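Local structure of aac(6')-Ii (Enterococcus faecium, 1N71) at residues A[39-42]-A[46-49]; A[124-129]-A[158-163]; A[142-147]-A[152-157]. The protein is an aminoglycoside 6'-N-acetyltransferase of the GNAT superfamily, an antibiotic resistance enzyme that binds coenzyme A and probably transfers the acetyl group of acetyl-CoA to the drug. All blocks are in the same frame, centred on the assembly; numbering follows the deposited sequence.

Interaction 1 (A[39-42]-A[46-49]); sequences EMMN and IAVA
Two bends in the side chain of Met41, at chi2 (-61°) and chi3 (97°), carry its methyl group back to Ala47 although the CB of Met41 points away from the strand. CE comes to rest 4.1 Å from Ala47 CB, and this meeting of two methyl groups is the apolar part of the contact. Ala47, whose own CB points at segment 39-42, has a second neighbour there: the carbonyl oxygen Met40 O lies 4.0 Å from Ala47 CB, so the small side chain sits against backbone on one hand and thioether on the other. The polar link runs through water. One water molecule donates to Met40 O at 2.8 Å and to Ile46 O at 2.9 Å, using its two protons to satisfy two carbonyl groups that do not meet each other. The surroundings are largely hydrophobic. Phe59 of strand 55-66 touches both Met40 and Ala47, Phe6 lies against Met41, and on the other side of the strand Ile46 packs on helix 87-101. With three residues between the segments, the contact is a tight helix-to-strand connection, joining helix 33-40 to the antiparallel strand 46-52 in the N-terminal half of the GNAT fold.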
loop_
_atom_site.group_PDB
_atom_site.type_symbol
_atom_site.label_atom_id
_atom_site.label_comp_id
_atom_site.label_asym_id
_atom_site.label_seq_id
_atom_site.Cartn_x
_atom_site.Cartn_y
_atom_site.Cartn_z
ATOM N N GLU A 39 14.217 -8.788 6.817
ATOM C CA GLU A 39 12.809 -8.419 6.857
ATOM C C GLU A 39 12.013 -9.303 5.895
ATOM O O GLU A 39 10.858 -9.651 6.156
ATOM C CB GLU A 39 12.662 -6.944 6.479
ATOM C CG GLU A 39 11.275 -6.376 6.689
ATOM C CD GLU A 39 11.315 -4.972 7.263
ATOM O OE1 GLU A 39 11.971 -4.095 6.658
ATOM O OE2 GLU A 39 10.689 -4.748 8.324
ATOM N N MET A 40 12.647 -9.677 4.789
ATOM C CA MET A 40 12.015 -10.523 3.788
ATOM C C MET A 40 11.997 -11.988 4.235
ATOM O O MET A 40 11.272 -12.810 3.669
ATOM C CB MET A 40 12.755 -10.384 2.452
ATOM C CG MET A 40 12.703 -8.970 1.876
ATOM S SD MET A 40 13.712 -8.716 0.401
ATOM C CE MET A 40 13.485 -6.953 0.151
ATOM N N MET A 41 12.785 -12.304 5.261
ATOM C CA MET A 41 12.859 -13.669 5.783
ATOM C C MET A 41 11.787 -13.950 6.838
ATOM O O MET A 41 11.684 -15.069 7.345
ATOM C CB MET A 41 14.242 -13.927 6.392
ATOM C CG MET A 41 15.398 -13.813 5.411
ATOM S SD MET A 41 15.284 -14.990 4.052
ATOM C CE MET A 41 14.539 -13.951 2.779
ATOM N N ASN A 42 10.998 -12.932 7.168
ATOM C CA ASN A 42 9.933 -13.062 8.162
ATOM C C ASN A 42 9.036 -14.272 7.875
ATOM O O ASN A 42 8.598 -14.477 6.744
ATOM C CB ASN A 42 9.089 -11.786 8.176
ATOM C CG ASN A 42 8.155 -11.715 9.365
ATOM O OD1 ASN A 42 7.417 -12.658 9.646
ATOM N ND2 ASN A 42 8.176 -10.589 10.067
ATOM N N ILE A 46 6.366 -14.785 2.307
ATOM C CA ILE A 46 6.729 -15.873 1.424
ATOM C C ILE A 46 8.010 -15.407 0.741
ATOM O O ILE A 46 8.136 -14.231 0.378
ATOM C CB ILE A 46 5.612 -16.142 0.394
ATOM C CG1 ILE A 46 4.389 -16.715 1.120
ATOM C CG2 ILE A 46 6.093 -17.105 -0.678
ATOM C CD1 ILE A 46 3.139 -16.783 0.273
ATOM N N ALA A 47 8.966 -16.321 0.609
ATOM C CA ALA A 47 10.251 -16.031 -0.013
ATOM C C ALA A 47 10.611 -17.166 -0.968
ATOM O O ALA A 47 10.874 -18.292 -0.541
ATOM C CB ALA A 47 11.321 -15.886 1.054
ATOM N N VAL A 48 10.617 -16.858 -2.259
ATOM C CA VAL A 48 10.919 -17.846 -3.287
ATOM C C VAL A 48 12.165 -17.455 -4.065
ATOM O O VAL A 48 12.321 -16.305 -4.472
ATOM C CB VAL A 48 9.728 -17.992 -4.256
ATOM C CG1 VAL A 48 10.061 -18.975 -5.368
ATOM C CG2 VAL A 48 8.499 -18.446 -3.484
ATOM N N ALA A 49 13.049 -18.422 -4.284
ATOM C CA ALA A 49 14.281 -18.148 -5.005
ATOM C C ALA A 49 14.425 -18.924 -6.299
ATOM O O ALA A 49 13.812 -19.978 -6.494
ATOM C CB ALA A 49 15.474 -18.428 -4.111
HETATM O O HOH W 1 10.111 -12.288 1.179
#

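Interaction 2 (A[124-129]-A[158-163]); sequences DLYEHT and LPNANG. Unlike the reference sequence in segment 124-129: Glu127 (reference Val).
The side chains of Tyr126 and Pro159 cross at about a right angle, with the proline edge laid over one face of the aromatic ring. Pro159 CB stands 4.0 Å from the centroid of the Tyr126 ring and 28° off its normal, a CH-pi contact in which CB approaches CE2 most closely, while CG lies over the rim. The same CG is also touched by Leu125, whose CB is 3.6 Å from Pro159 CG, so the proline is wedged between two consecutive residues of the turn. Asn160 meets the tyrosine differently: its amide plane is inclined by 50° to the ring, and ND2 lies 3.9 Å from Tyr126 CE2. One water molecule accepts a hydrogen bond from Asn160 ND2 at 3.0 Å and donates weakly to Asp124 OD1; another accepts from Leu125 N and lies 2.9 Å from Asn160 OD1, to which it may donate. Asn160 OD1 also receives the backbone N-H of Asp165, and Asn160 ND2 is hydrogen-bonded to Thr174 OG1 of the second subunit. Asp124 OD1 in addition accepts from Tyr126 N at 3.0 Å, 30° out of the carboxylate plane, which fixes the start of the turn. The tyrosine hydroxyl finds its strongest polar partner in Thr174 of the second subunit, and Lys153 of that subunit bonds to Tyr126 O. The contact thus joins an Asx turn, overlapping the type I turn 124-127, to a type II turn 158-161 at the dimer interface.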
loop_
_atom_site.group_PDB
_atom_site.type_symbol
_atom_site.label_atom_id
_atom_site.label_comp_id
_atom_site.label_asym_id
_atom_site.label_seq_id
_atom_site.Cartn_x
_atom_site.Cartn_y
_atom_site.Cartn_z
ATOM N N ASP A 124 -1.132 14.971 -15.822
ATOM C CA ASP A 124 -1.892 15.148 -14.586
ATOM C C ASP A 124 -2.854 13.975 -14.466
ATOM O O ASP A 124 -3.855 13.909 -15.185
ATOM C CB ASP A 124 -2.687 16.456 -14.612
ATOM C CG ASP A 124 -3.292 16.788 -13.261
ATOM O OD1 ASP A 124 -3.536 15.848 -12.477
ATOM O OD2 ASP A 124 -3.532 17.984 -12.985
ATOM N N LEU A 125 -2.558 13.059 -13.549
ATOM C CA LEU A 125 -3.385 11.873 -13.372
ATOM C C LEU A 125 -4.749 12.077 -12.733
ATOM O O LEU A 125 -5.548 11.143 -12.684
ATOM C CB LEU A 125 -2.609 10.800 -12.603
ATOM C CG LEU A 125 -1.610 10.043 -13.477
ATOM C CD1 LEU A 125 -0.876 9.002 -12.641
ATOM C CD2 LEU A 125 -2.356 9.366 -14.631
ATOM N N TYR A 126 -5.021 13.279 -12.232
ATOM C CA TYR A 126 -6.330 13.542 -11.646
ATOM C C TYR A 126 -7.327 13.838 -12.767
ATOM O O TYR A 126 -8.545 13.805 -12.561
ATOM C CB TYR A 126 -6.258 14.717 -10.664
ATOM C CG TYR A 126 -5.549 14.360 -9.374
ATOM C CD1 TYR A 126 -6.122 13.464 -8.467
ATOM C CD2 TYR A 126 -4.285 14.874 -9.081
ATOM C CE1 TYR A 126 -5.455 13.084 -7.304
ATOM C CE2 TYR A 126 -3.606 14.499 -7.917
ATOM C CZ TYR A 126 -4.200 13.601 -7.033
ATOM O OH TYR A 126 -3.537 13.220 -5.883
ATOM N N GLU A 127 -6.794 14.098 -13.959
ATOM C CA GLU A 127 -7.605 14.395 -15.138
ATOM C C GLU A 127 -7.773 13.165 -16.016
ATOM O O GLU A 127 -6.794 12.647 -16.543
ATOM C CB GLU A 127 -6.945 15.504 -15.963
ATOM C CG GLU A 127 -6.753 16.796 -15.201
ATOM C CD GLU A 127 -8.035 17.245 -14.532
ATOM O OE1 GLU A 127 -9.058 17.364 -15.238
ATOM O OE2 GLU A 127 -8.021 17.472 -13.303
ATOM N N HIS A 128 -9.012 12.706 -16.181
ATOM C CA HIS A 128 -9.287 11.533 -17.009
ATOM C C HIS A 128 -8.469 10.351 -16.495
ATOM O O HIS A 128 -7.939 9.547 -17.264
ATOM C CB HIS A 128 -8.928 11.815 -18.471
ATOM C CG HIS A 128 -9.623 13.011 -19.046
ATOM N ND1 HIS A 128 -10.996 13.113 -19.118
ATOM C CD2 HIS A 128 -9.134 14.156 -19.580
ATOM C CE1 HIS A 128 -11.324 14.268 -19.670
ATOM N NE2 HIS A 128 -10.212 14.919 -19.960
ATOM N N THR A 129 -8.381 10.271 -15.174
ATOM C CA THR A 129 -7.641 9.231 -14.479
ATOM C C THR A 129 -7.766 7.842 -15.095
ATOM O O THR A 129 -6.792 7.278 -15.590
ATOM C CB THR A 129 -8.097 9.147 -13.008
ATOM O OG1 THR A 129 -8.020 10.448 -12.415
ATOM C CG2 THR A 129 -7.214 8.188 -12.224
ATOM N N LEU A 158 -1.267 6.243 -8.184
ATOM C CA LEU A 158 -1.015 7.182 -7.104
ATOM C C LEU A 158 -0.347 8.391 -7.749
ATOM O O LEU A 158 0.867 8.412 -7.958
ATOM C CB LEU A 158 -0.094 6.556 -6.061
ATOM C CG LEU A 158 0.238 7.434 -4.854
ATOM C CD1 LEU A 158 -1.025 8.107 -4.325
ATOM C CD2 LEU A 158 0.896 6.574 -3.785
ATOM N N PRO A 159 -1.140 9.417 -8.077
ATOM C CA PRO A 159 -0.600 10.623 -8.714
ATOM C C PRO A 159 0.516 11.331 -7.946
ATOM O O PRO A 159 0.418 11.547 -6.737
ATOM C CB PRO A 159 -1.839 11.511 -8.880
ATOM C CG PRO A 159 -2.967 10.507 -8.997
ATOM C CD PRO A 159 -2.599 9.522 -7.904
ATOM N N ASN A 160 1.582 11.678 -8.664
ATOM C CA ASN A 160 2.716 12.401 -8.092
ATOM C C ASN A 160 3.371 11.741 -6.878
ATOM O O ASN A 160 3.973 12.424 -6.051
ATOM C CB ASN A 160 2.260 13.809 -7.708
ATOM C CG ASN A 160 1.443 14.467 -8.799
ATOM O OD1 ASN A 160 1.895 14.592 -9.935
ATOM N ND2 ASN A 160 0.230 14.896 -8.460
ATOM N N ALA A 161 3.271 10.420 -6.783
ATOM C CA ALA A 161 3.823 9.689 -5.645
ATOM C C ALA A 161 5.297 9.950 -5.357
ATOM O O ALA A 161 5.677 10.235 -4.219
ATOM C CB ALA A 161 3.598 8.186 -5.841
ATOM N N ASN A 162 6.118 9.842 -6.396
ATOM C CA ASN A 162 7.560 10.016 -6.285
ATOM C C ASN A 162 7.997 11.399 -6.752
ATOM O O ASN A 162 9.166 11.614 -7.060
ATOM C CB ASN A 162 8.247 8.953 -7.141
ATOM C CG ASN A 162 7.755 7.554 -6.833
ATOM O OD1 ASN A 162 8.192 6.932 -5.867
ATOM N ND2 ASN A 162 6.823 7.057 -7.643
ATOM N N GLY A 163 7.057 12.334 -6.795
ATOM C CA GLY A 163 7.360 13.674 -7.264
ATOM C C GLY A 163 6.380 14.004 -8.372
ATOM O O GLY A 163 5.642 13.132 -8.822
HETATM O O HOH W 2 -1.447 16.456 -10.356
HETATM O O HOH W 3 -0.067 13.805 -11.913
#

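Interaction 3 (A[142-147]-A[152-157]); sequences HPYEFY and YKIVGV. With COA (coenzyme A), chain E.
Tyr147 turns the edge of its ring toward the face of Tyr152, a T-shaped pair with centroids 5.9 Å apart and planes at 69°. The two residues meet at their roots as well, where Tyr147 CB is 3.9 Å from Tyr152 CB, and a backbone bond from Tyr152 N to Tyr147 O (3.0 Å) ties the helix to the residue that leads into strand 153-158. The donor stands above the carbonyl plane, 39° out of it, while the edge of the Tyr152 ring lies beside the same oxygen. Farther back along the helix, Tyr144 holds CG between its backbone N and carbonyl carbon (chi1 84°), and its CD2 meets the Ile154 methyl CD1 at 4.0 Å, the two side chains crossing obliquely. Segment 142-147 also lines the coenzyme A pocket. Phe146 sets one ring face beneath CCP of the pantetheine arm, which lies over its centre, and Tyr147 OH comes within 3.1 Å of C2P, the carbon that bears the thiol sulfur. At the other end of the cofactor His142 O lies 3.1 Å from N1A of the adenine, and Glu145 packs CB against C2A. Leu76, itself a coenzyme A-binding residue, touches both Phe146 and Tyr147. Tyr152 OH is engaged by Glu96. Largely apolar and aromatic, joined by one backbone bond, the contact implies that strand 153-158 backs the helix lining the cofactor pocket, with Tyr147 belonging to both surfaces.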
loop_
_atom_site.group_PDB
_atom_site.type_symbol
_atom_site.label_atom_id
_atom_site.label_comp_id
_atom_site.label_asym_id
_atom_site.label_seq_id
_atom_site.Cartn_x
_atom_site.Cartn_y
_atom_site.Cartn_z
ATOM N N HIS A 142 8.488 -0.720 -19.888
ATOM C CA HIS A 142 8.190 -0.625 -18.469
ATOM C C HIS A 142 7.673 -1.995 -18.031
ATOM O O HIS A 142 6.894 -2.631 -18.744
ATOM C CB HIS A 142 7.119 0.430 -18.217
ATOM C CG HIS A 142 6.848 0.663 -16.768
ATOM N ND1 HIS A 142 7.448 1.677 -16.052
ATOM C CD2 HIS A 142 6.091 -0.026 -15.883
ATOM C CE1 HIS A 142 7.073 1.600 -14.789
ATOM N NE2 HIS A 142 6.250 0.575 -14.660
ATOM N N PRO A 143 8.086 -2.460 -16.845
ATOM C CA PRO A 143 7.643 -3.771 -16.359
ATOM C C PRO A 143 6.159 -3.979 -16.072
ATOM O O PRO A 143 5.750 -5.101 -15.777
ATOM C CB PRO A 143 8.508 -3.985 -15.120
ATOM C CG PRO A 143 8.679 -2.595 -14.595
ATOM C CD PRO A 143 8.960 -1.803 -15.859
ATOM N N TYR A 144 5.340 -2.931 -16.152
ATOM C CA TYR A 144 3.921 -3.132 -15.884
ATOM C C TYR A 144 3.368 -4.151 -16.873
ATOM O O TYR A 144 2.514 -4.966 -16.527
ATOM C CB TYR A 144 3.115 -1.824 -15.998
ATOM C CG TYR A 144 2.682 -1.459 -17.408
ATOM C CD1 TYR A 144 3.509 -0.708 -18.243
ATOM C CD2 TYR A 144 1.447 -1.877 -17.908
ATOM C CE1 TYR A 144 3.117 -0.380 -19.544
ATOM C CE2 TYR A 144 1.046 -1.557 -19.210
ATOM C CZ TYR A 144 1.890 -0.807 -20.022
ATOM O OH TYR A 144 1.509 -0.493 -21.311
ATOM N N GLU A 145 3.865 -4.093 -18.106
ATOM C CA GLU A 145 3.426 -4.995 -19.160
ATOM C C GLU A 145 3.807 -6.438 -18.847
ATOM O O GLU A 145 3.135 -7.376 -19.283
ATOM C CB GLU A 145 4.030 -4.553 -20.494
ATOM C CG GLU A 145 3.552 -5.344 -21.696
ATOM C CD GLU A 145 3.705 -4.556 -22.989
ATOM O OE1 GLU A 145 4.731 -3.863 -23.146
ATOM O OE2 GLU A 145 2.801 -4.633 -23.847
ATOM N N PHE A 146 4.891 -6.611 -18.100
ATOM C CA PHE A 146 5.327 -7.943 -17.698
ATOM C C PHE A 146 4.215 -8.540 -16.837
ATOM O O PHE A 146 3.800 -9.685 -17.028
ATOM C CB PHE A 146 6.620 -7.852 -16.884
ATOM C CG PHE A 146 6.896 -9.070 -16.037
ATOM C CD1 PHE A 146 7.281 -10.276 -16.623
ATOM C CD2 PHE A 146 6.757 -9.010 -14.654
ATOM C CE1 PHE A 146 7.522 -11.406 -15.838
ATOM C CE2 PHE A 146 6.993 -10.129 -13.857
ATOM C CZ PHE A 146 7.378 -11.332 -14.450
ATOM N N TYR A 147 3.728 -7.749 -15.889
ATOM C CA TYR A 147 2.671 -8.212 -15.004
ATOM C C TYR A 147 1.363 -8.421 -15.757
ATOM O O TYR A 147 0.650 -9.390 -15.504
ATOM C CB TYR A 147 2.486 -7.222 -13.853
ATOM C CG TYR A 147 3.679 -7.186 -12.921
ATOM C CD1 TYR A 147 3.972 -8.270 -12.088
ATOM C CD2 TYR A 147 4.530 -6.082 -12.891
ATOM C CE1 TYR A 147 5.080 -8.254 -11.250
ATOM C CE2 TYR A 147 5.645 -6.054 -12.053
ATOM C CZ TYR A 147 5.912 -7.143 -11.237
ATOM O OH TYR A 147 7.001 -7.115 -10.404
ATOM N N TYR A 152 -2.152 -9.806 -14.384
ATOM C CA TYR A 152 -2.408 -8.695 -13.469
ATOM C C TYR A 152 -3.024 -7.550 -14.252
ATOM O O TYR A 152 -2.777 -7.400 -15.448
ATOM C CB TYR A 152 -1.119 -8.230 -12.781
ATOM C CG TYR A 152 -0.571 -9.249 -11.805
ATOM C CD1 TYR A 152 -0.059 -10.467 -12.255
ATOM C CD2 TYR A 152 -0.641 -9.032 -10.427
ATOM C CE1 TYR A 152 0.360 -11.453 -11.355
ATOM C CE2 TYR A 152 -0.225 -10.015 -9.518
ATOM C CZ TYR A 152 0.268 -11.220 -9.992
ATOM O OH TYR A 152 0.636 -12.207 -9.108
ATOM N N LYS A 153 -3.825 -6.745 -13.572
ATOM C CA LYS A 153 -4.497 -5.617 -14.206
ATOM C C LYS A 153 -4.214 -4.335 -13.440
ATOM O O LYS A 153 -4.088 -4.358 -12.222
ATOM C CB LYS A 153 -6.006 -5.897 -14.227
ATOM C CG LYS A 153 -6.910 -4.687 -14.394
ATOM C CD LYS A 153 -8.384 -5.112 -14.361
ATOM C CE LYS A 153 -9.316 -3.931 -14.591
ATOM N NZ LYS A 153 -10.721 -4.368 -14.855
ATOM N N ILE A 154 -4.097 -3.215 -14.143
ATOM C CA ILE A 154 -3.880 -1.953 -13.445
ATOM C C ILE A 154 -5.225 -1.606 -12.826
ATOM O O ILE A 154 -6.222 -1.448 -13.538
ATOM C CB ILE A 154 -3.463 -0.816 -14.402
ATOM C CG1 ILE A 154 -2.123 -1.161 -15.067
ATOM C CG2 ILE A 154 -3.366 0.509 -13.617
ATOM C CD1 ILE A 154 -1.677 -0.169 -16.155
ATOM N N VAL A 155 -5.254 -1.495 -11.502
ATOM C CA VAL A 155 -6.482 -1.185 -10.782
ATOM C C VAL A 155 -6.415 0.157 -10.070
ATOM O O VAL A 155 -7.336 0.533 -9.350
ATOM C CB VAL A 155 -6.797 -2.256 -9.733
ATOM C CG1 VAL A 155 -7.106 -3.579 -10.419
ATOM C CG2 VAL A 155 -5.615 -2.412 -8.778
ATOM N N GLY A 156 -5.320 0.878 -10.258
ATOM C CA GLY A 156 -5.215 2.174 -9.619
ATOM C C GLY A 156 -3.887 2.845 -9.870
ATOM O O GLY A 156 -2.947 2.216 -10.357
ATOM N N VAL A 157 -3.821 4.131 -9.543
ATOM C CA VAL A 157 -2.605 4.915 -9.694
ATOM C C VAL A 157 -2.496 5.882 -8.525
ATOM O O VAL A 157 -3.498 6.277 -7.936
ATOM C CB VAL A 157 -2.586 5.749 -11.010
ATOM C CG1 VAL A 157 -2.513 4.821 -12.220
ATOM C CG2 VAL A 157 -3.821 6.653 -11.083
HETATM N N1A COA E . 8.354 -4.634 -20.592
HETATM C C2A COA E . 7.503 -5.341 -21.359
HETATM N N3A COA E . 7.353 -6.684 -21.409
HETATM C C4A COA E . 8.204 -7.315 -20.530
HETATM C C5A COA E . 9.123 -6.726 -19.691
HETATM C C6A COA E . 9.188 -5.296 -19.726
HETATM N N6A COA E . 10.031 -4.601 -18.966
HETATM N N7A COA E . 9.802 -7.683 -18.952
HETATM C C8A COA E . 9.296 -8.808 -19.366
HETATM N N9A COA E . 8.322 -8.666 -20.326
HETATM C C1B COA E . 7.552 -9.714 -21.014
HETATM C C2B COA E . 8.414 -10.603 -21.914
HETATM O O2B COA E . 8.519 -10.002 -23.210
HETATM C C3B COA E . 7.653 -11.919 -22.033
HETATM O O3B COA E . 6.575 -11.728 -22.966
HETATM P P3B COA E . 6.356 -12.735 -24.207
HETATM O O7A COA E . 7.632 -12.668 -24.960
HETATM O O8A COA E . 5.190 -12.159 -24.921
HETATM O O9A COA E . 6.090 -14.047 -23.569
HETATM C C4B COA E . 7.046 -12.041 -20.628
HETATM O O4B COA E . 6.979 -10.691 -20.151
HETATM C C5B COA E . 7.824 -12.945 -19.662
HETATM O O5B COA E . 9.072 -12.338 -19.306
HETATM P P1A COA E . 10.158 -13.088 -18.377
HETATM O O1A COA E . 11.266 -13.559 -19.236
HETATM O O2A COA E . 9.457 -14.038 -17.484
HETATM O O3A COA E . 10.676 -11.855 -17.489
HETATM P P2A COA E . 12.088 -11.701 -16.735
HETATM O O4A COA E . 12.976 -10.858 -17.563
HETATM O O5A COA E . 12.559 -13.016 -16.255
HETATM O O6A COA E . 11.648 -10.845 -15.449
HETATM C CBP COA E . 11.290 -8.580 -14.635
HETATM C CCP COA E . 10.833 -9.670 -15.594
HETATM C CDP COA E . 10.452 -7.323 -14.905
HETATM C CEP COA E . 11.058 -9.066 -13.173
HETATM C CAP COA E . 12.833 -8.301 -14.899
HETATM O OAP COA E . 13.067 -7.812 -16.223
HETATM C C9P COA E . 13.479 -7.408 -13.825
HETATM O O9P COA E . 14.176 -7.911 -12.933
HETATM N N8P COA E . 13.237 -6.094 -13.921
HETATM C C7P COA E . 13.746 -5.072 -13.014
HETATM C C6P COA E . 13.002 -5.041 -11.680
HETATM C C5P COA E . 11.674 -4.309 -11.743
HETATM O O5P COA E . 11.605 -3.171 -12.223
HETATM N N4P COA E . 10.615 -4.967 -11.250
HETATM C C3P COA E . 9.242 -4.452 -11.206
HETATM C C2P COA E . 8.654 -4.511 -9.805
HETATM S S1P COA E . 7.797 -2.998 -9.328
#

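How the interactions relate
Interactions 2 and 3 adjoin: Thr129 CG2 lies 3.9 Å from Val157 CG2, and Leu125 CD1 reaches Val157 CB at 4.0 Å, so the turn at 124-129 packs near the end of strand 153-158, which also takes part in interaction 3. Their centres are 15 Å apart, and both touch the second subunit, Lys153 of one subunit bonding to Thr129 of the other. Interaction 1 lies on the opposite side of the chain's centre, about 23 Å from interaction 3 between centres, though both reach the same sheet. Interaction 3 alone touches coenzyme A; the side chain of Met40 in interaction 1 is about 11 Å from it, and interaction 2 lies away from the annotated sites.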